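Local structure of geranyltranstransferase (Staphylococcus aureus, 1RTR) at residues D267-I272 and H280-V285. The protein probably catalyses the condensation of isopentenyl diphosphate with geranyl diphosphate to form farnesyl diphosphate, a precursor in isoprenoid biosynthesis. Residues are numbered along the deposited sequence; the frame is centred on the assembly and turned at random.
Sequences DELTQI and HLLEIV
Leu-269, near the C-terminal end of helix 245-270, pushes both of its methyl groups into the side of helix 279-289, touching Leu-281, Leu-282 and Val-285. Its CG stands anti to its own carbonyl carbon (chi1 -65°), and with CD1 continuing the extended chain (chi2 179°) and CD2 branching off beside it, the forked end divides its contacts. CD2 lies 3.7 Å from Leu-281 CB and 3.8 Å from Leu-281 CD2, the two leucines meeting at a slant. CD1 comes closer to the backbone, 3.4 Å from Leu-282 N, and also rests 3.9 Å from Leu-282 CB. One turn beyond Leu-281, Val-285 adds a looser touch, its CG2 4.3 Å from Leu-269 CD1. A branched leucine suits this place because its two methyls can reach neighbouring residues at once, whereas the short, beta-branched valine keeps its methyls close to its own helix. The facing helix is further held by Tyr-206 of helix 197-227, whose OH hydrogen-bonds Leu-281 O and whose side chain touches Val-285. No hydrogen bond joins the two segments, so these consecutive helices of the largely helical prenyl synthase fold meet here through apolar contact alone.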
loop_
_atom_site.group_PDB
_atom_site.type_symbol
_atom_site.label_atom_id
_atom_site.label_comp_id
_atom_site.label_asym_id
_atom_site.label_seq_id
_atom_site.Cartn_x
_atom_site.Cartn_y
_atom_site.Cartn_z
ATOM N N ASP A 267 -8.786 1.168 -33.418
ATOM C CA ASP A 267 -7.880 1.954 -34.246
ATOM C C ASP A 267 -6.465 1.730 -33.760
ATOM O O ASP A 267 -5.605 1.342 -34.529
ATOM C CB ASP A 267 -8.241 3.444 -34.180
ATOM C CG ASP A 267 -7.694 4.240 -35.352
ATOM O OD1 ASP A 267 -7.803 5.487 -35.339
ATOM O OD2 ASP A 267 -7.148 3.708 -36.335
ATOM N N GLU A 268 -6.249 1.932 -32.461
ATOM C CA GLU A 268 -4.911 1.896 -31.852
ATOM C C GLU A 268 -4.170 0.562 -32.021
ATOM O O GLU A 268 -2.965 0.537 -32.277
ATOM C CB GLU A 268 -4.984 2.302 -30.374
ATOM C CG GLU A 268 -5.005 3.808 -30.148
ATOM C CD GLU A 268 -3.773 4.522 -30.693
ATOM O OE1 GLU A 268 -3.767 5.784 -30.724
ATOM O OE2 GLU A 268 -2.805 3.821 -31.088
ATOM N N LEU A 269 -4.912 -0.531 -31.892
ATOM C CA LEU A 269 -4.392 -1.856 -32.187
ATOM C C LEU A 269 -3.870 -1.994 -33.617
ATOM O O LEU A 269 -2.777 -2.538 -33.812
ATOM C CB LEU A 269 -5.436 -2.928 -31.873
ATOM C CG LEU A 269 -5.804 -3.060 -30.391
ATOM C CD1 LEU A 269 -6.866 -4.117 -30.197
ATOM C CD2 LEU A 269 -4.584 -3.347 -29.510
ATOM N N THR A 270 -4.611 -1.487 -34.612
ATOM C CA THR A 270 -4.162 -1.570 -36.015
ATOM C C THR A 270 -2.882 -0.782 -36.291
ATOM O O THR A 270 -2.271 -0.936 -37.349
ATOM C CB THR A 270 -5.266 -1.155 -37.050
ATOM O OG1 THR A 270 -5.358 0.276 -37.122
ATOM C CG2 THR A 270 -6.670 -1.621 -36.637
ATOM N N GLN A 271 -2.470 0.061 -35.353
ATOM C CA GLN A 271 -1.218 0.795 -35.522
ATOM C C GLN A 271 -0.021 0.107 -34.864
ATOM O O GLN A 271 1.122 0.558 -35.013
ATOM C CB GLN A 271 -1.368 2.244 -35.038
ATOM C CG GLN A 271 -1.636 3.259 -36.151
ATOM C CD GLN A 271 -2.671 2.771 -37.165
ATOM O OE1 GLN A 271 -3.852 2.618 -36.833
ATOM N NE2 GLN A 271 -2.227 2.513 -38.397
ATOM N N ILE A 272 -0.277 -0.983 -34.140
ATOM C CA ILE A 272 0.807 -1.745 -33.523
ATOM C C ILE A 272 1.527 -2.546 -34.610
ATOM O O ILE A 272 0.875 -3.189 -35.440
ATOM C CB ILE A 272 0.280 -2.639 -32.377
ATOM C CG1 ILE A 272 0.146 -1.812 -31.094
ATOM C CG2 ILE A 272 1.213 -3.823 -32.129
ATOM C CD1 ILE A 272 -0.916 -2.301 -30.143
ATOM N N HIS A 280 -5.983 -11.041 -29.279
ATOM C CA HIS A 280 -6.426 -11.114 -27.880
ATOM C C HIS A 280 -6.944 -9.780 -27.340
ATOM O O HIS A 280 -8.019 -9.711 -26.730
ATOM C CB HIS A 280 -5.285 -11.610 -26.987
ATOM C CG HIS A 280 -5.121 -13.098 -26.980
ATOM N ND1 HIS A 280 -6.188 -13.967 -27.090
ATOM C CD2 HIS A 280 -4.013 -13.871 -26.885
ATOM C CE1 HIS A 280 -5.742 -15.211 -27.065
ATOM N NE2 HIS A 280 -4.426 -15.179 -26.942
ATOM N N LEU A 281 -6.146 -8.736 -27.549
ATOM C CA LEU A 281 -6.507 -7.383 -27.164
ATOM C C LEU A 281 -7.824 -6.994 -27.850
ATOM O O LEU A 281 -8.787 -6.588 -27.185
ATOM C CB LEU A 281 -5.374 -6.416 -27.527
ATOM C CG LEU A 281 -4.228 -6.126 -26.541
ATOM C CD1 LEU A 281 -4.097 -7.143 -25.409
ATOM C CD2 LEU A 281 -2.920 -6.001 -27.285
ATOM N N LEU A 282 -7.864 -7.174 -29.173
ATOM C CA LEU A 282 -9.050 -6.921 -29.987
ATOM C C LEU A 282 -10.247 -7.701 -29.479
ATOM O O LEU A 282 -11.366 -7.194 -29.494
ATOM C CB LEU A 282 -8.768 -7.252 -31.459
ATOM C CG LEU A 282 -9.652 -6.742 -32.611
ATOM C CD1 LEU A 282 -10.631 -7.829 -33.078
ATOM C CD2 LEU A 282 -10.409 -5.443 -32.282
ATOM N N GLU A 283 -10.014 -8.922 -29.011
ATOM C CA GLU A 283 -11.091 -9.730 -28.442
ATOM C C GLU A 283 -11.637 -9.143 -27.138
ATOM O O GLU A 283 -12.836 -9.235 -26.877
ATOM C CB GLU A 283 -10.625 -11.167 -28.222
ATOM C CG GLU A 283 -11.536 -12.241 -28.805
ATOM C CD GLU A 283 -10.773 -13.514 -29.145
ATOM O OE1 GLU A 283 -10.782 -13.929 -30.334
ATOM O OE2 GLU A 283 -10.149 -14.095 -28.218
ATOM N N ILE A 284 -10.760 -8.548 -26.325
ATOM C CA ILE A 284 -11.181 -7.910 -25.074
ATOM C C ILE A 284 -12.006 -6.650 -25.345
ATOM O O ILE A 284 -13.006 -6.409 -24.665
ATOM C CB ILE A 284 -9.969 -7.631 -24.132
ATOM C CG1 ILE A 284 -9.657 -8.868 -23.296
ATOM C CG2 ILE A 284 -10.223 -6.442 -23.184
ATOM C CD1 ILE A 284 -8.189 -9.174 -23.241
ATOM N N VAL A 285 -11.594 -5.869 -26.345
ATOM C CA VAL A 285 -12.375 -4.722 -26.814
ATOM C C VAL A 285 -13.812 -5.133 -27.112
ATOM O O VAL A 285 -14.752 -4.455 -26.692
ATOM C CB VAL A 285 -11.790 -4.083 -28.092
ATOM C CG1 VAL A 285 -12.690 -2.945 -28.583
ATOM C CG2 VAL A 285 -10.386 -3.577 -27.855
#